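Local coordinates for ParM protein (PDB 3JS6) that probably segregates plasmid DNA at cell division by assembling into dynamic, actin-like filaments as the ParM protein of a plasmid partition system, at residues A81-I89 against M120-K129; F191-D199 against E210-D220. All coordinates share one frame; numbering follows the deposited sequence.

Interaction 1: A81-I89 against M120-K129; sequences ASTNDRYDI and MPSNEIGTDK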
loop_
_atom_site.group_PDB
_atom_site.type_symbol
_atom_site.label_atom_id
_atom_site.label_comp_id
_atom_site.label_asym_id
_atom_site.label_seq_id
_atom_site.Cartn_x
_atom_site.Cartn_y
_atom_site.Cartn_z
ATOM N N ALA A 81 -13.719 -5.413 2.815
ATOM C CA ALA A 81 -13.260 -6.305 3.870
ATOM C C ALA A 81 -11.764 -6.167 4.033
ATOM O O ALA A 81 -11.020 -6.056 3.047
ATOM C CB ALA A 81 -13.609 -7.733 3.528
ATOM N N SER A 82 -11.323 -6.174 5.284
ATOM C CA SER A 82 -9.905 -6.039 5.583
ATOM C C SER A 82 -9.406 -7.093 6.583
ATOM O O SER A 82 -8.237 -7.086 6.979
ATOM C CB SER A 82 -9.625 -4.619 6.100
ATOM O OG SER A 82 -10.511 -4.275 7.151
ATOM N N THR A 83 -10.292 -8.005 6.981
ATOM C CA THR A 83 -9.910 -9.063 7.913
ATOM C C THR A 83 -8.946 -10.014 7.230
ATOM O O THR A 83 -8.786 -9.976 6.010
ATOM C CB THR A 83 -11.130 -9.881 8.401
ATOM O OG1 THR A 83 -12.006 -10.155 7.298
ATOM C CG2 THR A 83 -11.883 -9.117 9.483
ATOM N N ASN A 84 -8.315 -10.867 8.028
ATOM C CA ASN A 84 -7.351 -11.854 7.541
ATOM C C ASN A 84 -8.012 -12.820 6.558
ATOM O O ASN A 84 -7.337 -13.590 5.882
ATOM C CB ASN A 84 -6.813 -12.662 8.720
ATOM C CG ASN A 84 -7.897 -13.489 9.387
ATOM O OD1 ASN A 84 -8.906 -12.951 9.853
ATOM N ND2 ASN A 84 -7.704 -14.803 9.425
ATOM N N ASP A 85 -9.338 -12.801 6.524
ATOM C CA ASP A 85 -10.089 -13.664 5.629
ATOM C C ASP A 85 -10.722 -12.837 4.509
ATOM O O ASP A 85 -11.651 -13.281 3.838
ATOM C CB ASP A 85 -11.170 -14.401 6.414
ATOM C CG ASP A 85 -11.982 -13.471 7.280
ATOM O OD1 ASP A 85 -12.724 -12.637 6.726
ATOM O OD2 ASP A 85 -11.866 -13.559 8.523
ATOM N N ARG A 86 -10.204 -11.632 4.305
ATOM C CA ARG A 86 -10.723 -10.751 3.259
ATOM C C ARG A 86 -10.660 -11.432 1.896
ATOM O O ARG A 86 -11.438 -11.110 0.993
ATOM C CB ARG A 86 -9.900 -9.459 3.210
ATOM C CG ARG A 86 -8.429 -9.702 2.898
ATOM C CD ARG A 86 -7.610 -8.419 2.914
ATOM N NE ARG A 86 -6.205 -8.686 2.599
ATOM C CZ ARG A 86 -5.308 -7.760 2.260
ATOM N NH1 ARG A 86 -5.654 -6.477 2.182
ATOM N NH2 ARG A 86 -4.056 -8.125 2.000
ATOM N N TYR A 87 -9.752 -12.396 1.762
ATOM C CA TYR A 87 -9.575 -13.082 0.463
ATOM C C TYR A 87 -10.831 -13.819 -0.004
ATOM O O TYR A 87 -10.997 -14.056 -1.194
ATOM C CB TYR A 87 -8.340 -14.038 0.489
ATOM C CG TYR A 87 -7.145 -13.241 0.946
ATOM C CD1 TYR A 87 -6.665 -13.367 2.255
ATOM C CD2 TYR A 87 -6.512 -12.360 0.089
ATOM C CE1 TYR A 87 -5.605 -12.629 2.706
ATOM C CE2 TYR A 87 -5.455 -11.571 0.544
ATOM C CZ TYR A 87 -5.017 -11.708 1.859
ATOM O OH TYR A 87 -3.986 -10.920 2.326
ATOM N N ASP A 88 -11.708 -14.157 0.934
ATOM C CA ASP A 88 -12.932 -14.880 0.595
ATOM C C ASP A 88 -14.155 -13.975 0.634
ATOM O O ASP A 88 -15.271 -14.451 0.462
ATOM C CB ASP A 88 -13.158 -16.045 1.562
ATOM C CG ASP A 88 -12.050 -17.069 1.506
ATOM O OD1 ASP A 88 -11.784 -17.605 0.401
ATOM O OD2 ASP A 88 -11.447 -17.335 2.570
ATOM N N ILE A 89 -13.961 -12.676 0.863
ATOM C CA ILE A 89 -15.101 -11.764 0.928
ATOM C C ILE A 89 -15.295 -11.032 -0.391
ATOM O O ILE A 89 -14.349 -10.487 -0.947
ATOM C CB ILE A 89 -14.938 -10.716 2.069
ATOM C CG1 ILE A 89 -14.690 -11.418 3.412
ATOM C CG2 ILE A 89 -16.188 -9.850 2.166
ATOM C CD1 ILE A 89 -15.771 -12.371 3.806
HETATM N N MSE A 120 1.556 -9.020 1.022
HETATM C CA MSE A 120 0.537 -9.342 2.014
HETATM C C MSE A 120 1.190 -9.311 3.383
HETATM O O MSE A 120 2.428 -9.305 3.480
HETATM C CB MSE A 120 -0.110 -10.712 1.727
HETATM C CG MSE A 120 0.827 -11.859 1.453
HETATM SE SE MSE A 120 -0.137 -13.537 1.092
HETATM C CE MSE A 120 -0.421 -13.452 -0.787
ATOM N N PRO A 121 0.379 -9.241 4.464
ATOM C CA PRO A 121 0.927 -9.204 5.829
ATOM C C PRO A 121 1.950 -10.313 6.022
ATOM O O PRO A 121 1.750 -11.429 5.563
ATOM C CB PRO A 121 -0.309 -9.402 6.703
ATOM C CG PRO A 121 -1.381 -8.706 5.894
ATOM C CD PRO A 121 -1.097 -9.206 4.491
ATOM N N SER A 122 3.042 -9.995 6.704
ATOM C CA SER A 122 4.099 -10.971 6.936
ATOM C C SER A 122 3.573 -12.232 7.598
ATOM O O SER A 122 4.034 -13.332 7.305
ATOM C CB SER A 122 5.203 -10.357 7.810
ATOM O OG SER A 122 5.741 -9.183 7.220
ATOM N N ASN A 123 2.594 -12.086 8.482
ATOM C CA ASN A 123 2.065 -13.249 9.182
ATOM C C ASN A 123 1.205 -14.205 8.357
ATOM O O ASN A 123 0.876 -15.279 8.829
ATOM C CB ASN A 123 1.299 -12.809 10.444
ATOM C CG ASN A 123 0.030 -12.041 10.131
ATOM O OD1 ASN A 123 -0.682 -11.617 11.038
ATOM N ND2 ASN A 123 -0.263 -11.862 8.853
ATOM N N GLU A 124 0.831 -13.839 7.135
ATOM C CA GLU A 124 0.026 -14.758 6.329
ATOM C C GLU A 124 0.791 -15.257 5.114
ATOM O O GLU A 124 0.330 -16.141 4.388
ATOM C CB GLU A 124 -1.285 -14.098 5.884
ATOM C CG GLU A 124 -1.349 -12.601 6.083
ATOM C CD GLU A 124 -2.712 -12.022 5.715
ATOM O OE1 GLU A 124 -3.125 -12.165 4.544
ATOM O OE2 GLU A 124 -3.368 -11.426 6.597
ATOM N N ILE A 125 1.985 -14.705 4.940
ATOM C CA ILE A 125 2.867 -14.998 3.815
ATOM C C ILE A 125 3.471 -16.403 3.768
ATOM O O ILE A 125 4.686 -16.568 3.813
ATOM C CB ILE A 125 4.012 -13.942 3.762
ATOM C CG1 ILE A 125 4.748 -14.019 2.428
ATOM C CG2 ILE A 125 4.978 -14.157 4.915
ATOM C CD1 ILE A 125 3.896 -13.629 1.255
ATOM N N GLY A 126 2.616 -17.412 3.643
ATOM C CA GLY A 126 3.079 -18.785 3.574
ATOM C C GLY A 126 1.950 -19.721 3.944
ATOM O O GLY A 126 2.027 -20.930 3.744
ATOM N N THR A 127 0.885 -19.144 4.490
ATOM C CA THR A 127 -0.274 -19.903 4.913
ATOM C C THR A 127 -1.195 -20.198 3.742
ATOM O O THR A 127 -0.822 -20.027 2.577
ATOM C CB THR A 127 -1.085 -19.124 5.955
ATOM O OG1 THR A 127 -1.838 -18.101 5.298
ATOM C CG2 THR A 127 -0.158 -18.480 6.980
ATOM N N ASP A 128 -2.407 -20.639 4.071
ATOM C CA ASP A 128 -3.421 -20.953 3.076
ATOM C C ASP A 128 -3.968 -19.655 2.482
ATOM O O ASP A 128 -4.634 -19.667 1.448
ATOM C CB ASP A 128 -4.564 -21.741 3.717
ATOM C CG ASP A 128 -5.267 -20.960 4.810
ATOM O OD1 ASP A 128 -4.590 -20.555 5.784
ATOM O OD2 ASP A 128 -6.495 -20.753 4.695
ATOM N N LYS A 129 -3.706 -18.544 3.162
ATOM C CA LYS A 129 -4.148 -17.235 2.691
ATOM C C LYS A 129 -3.400 -16.904 1.405
ATOM O O LYS A 129 -3.989 -16.430 0.444
ATOM C CB LYS A 129 -3.873 -16.170 3.753
ATOM C CG LYS A 129 -5.036 -15.894 4.712
ATOM C CD LYS A 129 -5.840 -17.134 5.026
ATOM C CE LYS A 129 -7.008 -16.814 5.957
ATOM N NZ LYS A 129 -6.540 -16.335 7.285
#

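Interaction 2: F191-D199 against E210-D220; sequences FGSGTTIID and ESFVINKGTID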
loop_
_atom_site.group_PDB
_atom_site.type_symbol
_atom_site.label_atom_id
_atom_site.label_comp_id
_atom_site.label_asym_id
_atom_site.label_seq_id
_atom_site.Cartn_x
_atom_site.Cartn_y
_atom_site.Cartn_z
ATOM N N PHE A 191 5.180 4.263 10.439
ATOM C CA PHE A 191 4.254 5.076 11.235
ATOM C C PHE A 191 2.883 5.070 10.566
ATOM O O PHE A 191 2.625 5.851 9.651
ATOM C CB PHE A 191 4.761 6.522 11.358
ATOM C CG PHE A 191 5.978 6.663 12.217
ATOM C CD1 PHE A 191 7.243 6.783 11.642
ATOM C CD2 PHE A 191 5.865 6.660 13.605
ATOM C CE1 PHE A 191 8.371 6.899 12.427
ATOM C CE2 PHE A 191 6.998 6.775 14.420
ATOM C CZ PHE A 191 8.252 6.895 13.835
ATOM N N GLY A 192 2.016 4.165 11.007
ATOM C CA GLY A 192 0.690 4.069 10.422
ATOM C C GLY A 192 -0.317 4.925 11.169
ATOM O O GLY A 192 0.032 5.576 12.148
ATOM N N SER A 193 -1.559 4.931 10.702
ATOM C CA SER A 193 -2.600 5.714 11.352
ATOM C C SER A 193 -2.944 5.198 12.759
ATOM O O SER A 193 -3.130 5.984 13.684
ATOM C CB SER A 193 -3.850 5.707 10.486
ATOM O OG SER A 193 -4.199 4.379 10.165
ATOM N N GLY A 194 -3.011 3.881 12.918
ATOM C CA GLY A 194 -3.360 3.321 14.209
ATOM C C GLY A 194 -2.268 2.556 14.927
ATOM O O GLY A 194 -2.387 2.264 16.118
ATOM N N THR A 195 -1.194 2.225 14.222
ATOM C CA THR A 195 -0.097 1.486 14.831
ATOM C C THR A 195 1.230 1.938 14.238
ATOM O O THR A 195 1.255 2.588 13.193
ATOM C CB THR A 195 -0.239 -0.036 14.578
ATOM O OG1 THR A 195 -0.104 -0.307 13.178
ATOM C CG2 THR A 195 -1.599 -0.531 15.047
ATOM N N THR A 196 2.315 1.595 14.923
ATOM C CA THR A 196 3.670 1.903 14.472
ATOM C C THR A 196 4.353 0.544 14.432
ATOM O O THR A 196 4.562 -0.093 15.458
ATOM C CB THR A 196 4.390 2.837 15.446
ATOM O OG1 THR A 196 3.695 4.086 15.491
ATOM C CG2 THR A 196 5.832 3.075 14.999
ATOM N N ILE A 197 4.675 0.095 13.226
ATOM C CA ILE A 197 5.253 -1.223 13.017
ATOM C C ILE A 197 6.749 -1.268 12.721
ATOM O O ILE A 197 7.234 -0.525 11.874
ATOM C CB ILE A 197 4.545 -1.917 11.817
ATOM C CG1 ILE A 197 3.042 -1.647 11.859
ATOM C CG2 ILE A 197 4.835 -3.404 11.817
ATOM C CD1 ILE A 197 2.358 -2.200 13.057
ATOM N N ILE A 198 7.471 -2.155 13.397
ATOM C CA ILE A 198 8.897 -2.322 13.136
ATOM C C ILE A 198 9.115 -3.753 12.673
ATOM O O ILE A 198 8.702 -4.701 13.353
ATOM C CB ILE A 198 9.763 -2.079 14.381
ATOM C CG1 ILE A 198 9.790 -0.587 14.743
ATOM C CG2 ILE A 198 11.197 -2.561 14.114
ATOM C CD1 ILE A 198 8.438 0.027 15.118
ATOM N N ASP A 199 9.739 -3.903 11.502
ATOM C CA ASP A 199 10.049 -5.201 10.927
ATOM C C ASP A 199 11.537 -5.199 10.671
ATOM O O ASP A 199 12.057 -4.338 9.952
ATOM C CB ASP A 199 9.292 -5.412 9.606
ATOM C CG ASP A 199 7.848 -5.798 9.834
ATOM O OD1 ASP A 199 7.595 -6.936 10.260
ATOM O OD2 ASP A 199 6.962 -4.954 9.616
ATOM N N GLU A 210 12.994 -9.766 16.500
ATOM C CA GLU A 210 13.385 -8.356 16.578
ATOM C C GLU A 210 12.407 -7.421 15.875
ATOM O O GLU A 210 12.759 -6.310 15.490
ATOM C CB GLU A 210 14.784 -8.163 16.001
ATOM C CG GLU A 210 15.852 -9.061 16.635
ATOM C CD GLU A 210 17.225 -8.858 16.015
ATOM O OE1 GLU A 210 17.331 -8.867 14.770
ATOM O OE2 GLU A 210 18.198 -8.694 16.773
ATOM N N SER A 211 11.174 -7.884 15.704
ATOM C CA SER A 211 10.126 -7.092 15.066
ATOM C C SER A 211 9.047 -6.880 16.118
ATOM O O SER A 211 8.895 -7.702 17.027
ATOM C CB SER A 211 9.561 -7.860 13.869
ATOM O OG SER A 211 10.624 -8.175 12.979
ATOM N N PHE A 212 8.321 -5.775 16.031
ATOM C CA PHE A 212 7.267 -5.520 17.004
ATOM C C PHE A 212 6.293 -4.467 16.524
ATOM O O PHE A 212 6.507 -3.827 15.484
ATOM C CB PHE A 212 7.859 -5.092 18.361
ATOM C CG PHE A 212 8.729 -3.870 18.296
ATOM C CD1 PHE A 212 10.060 -3.970 17.881
ATOM C CD2 PHE A 212 8.226 -2.620 18.648
ATOM C CE1 PHE A 212 10.883 -2.838 17.822
ATOM C CE2 PHE A 212 9.034 -1.482 18.594
ATOM C CZ PHE A 212 10.373 -1.590 18.178
ATOM N N VAL A 213 5.219 -4.296 17.291
ATOM C CA VAL A 213 4.197 -3.310 16.972
ATOM C C VAL A 213 3.807 -2.482 18.197
ATOM O O VAL A 213 3.643 -3.021 19.282
ATOM C CB VAL A 213 2.930 -3.976 16.438
ATOM C CG1 VAL A 213 1.895 -2.907 16.089
ATOM C CG2 VAL A 213 3.263 -4.823 15.211
ATOM N N ILE A 214 3.684 -1.172 18.008
ATOM C CA ILE A 214 3.275 -0.257 19.065
ATOM C C ILE A 214 1.840 0.059 18.658
ATOM O O ILE A 214 1.582 0.408 17.502
ATOM C CB ILE A 214 4.127 1.044 19.064
ATOM C CG1 ILE A 214 5.604 0.706 19.235
ATOM C CG2 ILE A 214 3.673 1.979 20.176
ATOM C CD1 ILE A 214 5.895 -0.241 20.365
ATOM N N ASN A 215 0.898 -0.081 19.586
ATOM C CA ASN A 215 -0.502 0.160 19.257
ATOM C C ASN A 215 -0.910 1.620 19.367
ATOM O O ASN A 215 -1.939 1.946 19.963
ATOM C CB ASN A 215 -1.409 -0.710 20.132
ATOM C CG ASN A 215 -2.804 -0.854 19.556
ATOM O OD1 ASN A 215 -2.969 -1.081 18.353
ATOM N ND2 ASN A 215 -3.820 -0.740 20.415
ATOM N N LYS A 216 -0.094 2.491 18.784
ATOM C CA LYS A 216 -0.340 3.929 18.772
ATOM C C LYS A 216 0.079 4.408 17.386
ATOM O O LYS A 216 1.124 4.000 16.884
ATOM C CB LYS A 216 0.506 4.621 19.847
ATOM C CG LYS A 216 0.198 4.154 21.275
ATOM C CD LYS A 216 1.428 4.216 22.188
ATOM C CE LYS A 216 1.941 5.639 22.357
ATOM N NZ LYS A 216 3.071 5.702 23.329
ATOM N N GLY A 217 -0.733 5.261 16.769
ATOM C CA GLY A 217 -0.413 5.752 15.442
ATOM C C GLY A 217 -0.562 7.252 15.315
ATOM O O GLY A 217 -0.590 7.969 16.322
ATOM N N THR A 218 -0.657 7.732 14.080
ATOM C CA THR A 218 -0.791 9.163 13.840
ATOM C C THR A 218 -2.098 9.730 14.411
ATOM O O THR A 218 -2.132 10.868 14.869
ATOM C CB THR A 218 -0.694 9.482 12.339
ATOM O OG1 THR A 218 -1.746 8.812 11.633
ATOM C CG2 THR A 218 0.663 9.026 11.795
ATOM N N ILE A 219 -3.162 8.936 14.379
ATOM C CA ILE A 219 -4.450 9.359 14.929
ATOM C C ILE A 219 -4.243 9.659 16.421
ATOM O O ILE A 219 -4.635 10.716 16.912
ATOM C CB ILE A 219 -5.514 8.246 14.730
ATOM C CG1 ILE A 219 -5.801 8.090 13.233
ATOM C CG2 ILE A 219 -6.785 8.569 15.513
ATOM C CD1 ILE A 219 -6.688 6.920 12.873
ATOM N N ASP A 220 -3.596 8.740 17.131
ATOM C CA ASP A 220 -3.308 8.941 18.549
ATOM C C ASP A 220 -2.423 10.177 18.755
ATOM O O ASP A 220 -2.583 10.919 19.737
ATOM C CB ASP A 220 -2.586 7.729 19.130
ATOM C CG ASP A 220 -3.458 6.503 19.175
ATOM O OD1 ASP A 220 -4.316 6.419 20.085
ATOM O OD2 ASP A 220 -3.288 5.630 18.291
#

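Interaction 1: A81-I89 against M120-K129
A buried tyrosine–carboxylate hydrogen bond joins two loop regions of the N-terminal actin-like domain here: segment 81-89 leads into helix 90-104, and segment 120-129 runs from the end of strand 111-120 into helix 128-137. Tyr87 OH donates to Glu124 OE1 over 2.7 Å, reaching the oxygen on its syn side, 28° out of the carboxylate plane. The two side chains approach from opposite directions, and ring and carboxylate are turned 75° apart. The same hydroxyl takes a bond of 2.8 Å from Arg86 NH2, in the guanidinium plane, and a weaker one from Arg86 NE. Arg86 can reach back because its CG lies between the backbone N and carbonyl carbon (chi1 61°), over the centre of the tyrosine ring, before the extended chain runs on to NE. The phenol is thus gripped from both segments, and the nearby guanidinium would tend to favour a charged Glu124. Lys129 crosses Tyr87 at about a right angle, its CG 3.9 Å from Tyr87 CE1; bends at chi2 and chi4 bring NZ within 3.2 Å of Asn84 O, a weak bond. At the start of helix 128-137, Thr127 is the N-cap, and its OG1 accepts from Lys129 N at 2.9 Å. Phe92 of helix 90-104 and Phe133 of helix 128-137 also meet the Tyr87 ring, while Arg86 NH1 bonds to Phe11 O, at the end of strand 4-11.

Interaction 2: F191-D199 against E210-D220
Ile198 and Phe212 lie side by side and point the same way from an antiparallel beta hairpin, strands 196-202 and 205-214, at the edge of the C-terminal domain's five-stranded sheet. The aromatic ring folds back over its neighbour: with CG between the backbone N and carbonyl carbon (chi1 58°), one face of Phe212 receives Ile198 CB, 3.9 Å from the ring centroid and 19° off the normal, a CH-pi contact displaced toward the rim. Ile198 CG1 comes 3.6 Å from Phe212 CZ, and Ile214 CD1 meets the ring at its edge, in plane. Thr196 pairs with Ile214 on this same side, where helix 263-284 packs: Ile198 touches Phe281, and Ile214 touches Glu276 and Asn280. Ile197 and Val213 stand together on the other face of the sheet, again pointing the same way. Paired bonds between Thr196 and Ile214, and between Ile198 and Phe212, fix the register; the straightest approach to a carbonyl is Ile198 N to Phe212 O, at a C=O...N angle of 168°.

Beyond the strand pairing the two segments stay together. The glycine-rich turn 192-195 matches the phosphate-2 loop of actin-like ATPases and would probably face the nucleotide, absent from this apo protein. Gly192 O and Ser193 O accept from Thr218 N and Ile219 N, both 3.0 Å long, in the first turn of helix 218-228. Gly217 CA packs 3.2 Å from Ser193 O, a CA-H...O contact, and Asp220 OD2 takes Gly217 N at the N-cap. One side-chain bond crosses from strand 196-202 to the connection before the helix: Thr196 OG1, set beside the backbone N by its first torsion, donates to Lys216 O at 2.9 Å.

Both segments of interaction 1 come earlier in the sequence than those of interaction 2, and each contact belongs to a different half of the actin-like fold. Segments 81-89 and 120-129 link loops and helix starts around the mixed N-terminal sheet; segments 191-199 and 210-220 take in part of the outer hairpin of the five-stranded sheet that follows, with helix 218-228 beginning at its end. Their centres are about 19 Å apart. Each contact lies within its own domain, yet Ser122 OG of interaction 1 packs 4.2 Å from Asp199 OD1 of interaction 2, whose salt-bridge partner is Arg206. This near-approach is consistent with the two halves facing each other there, as across the cleft of actin-like proteins.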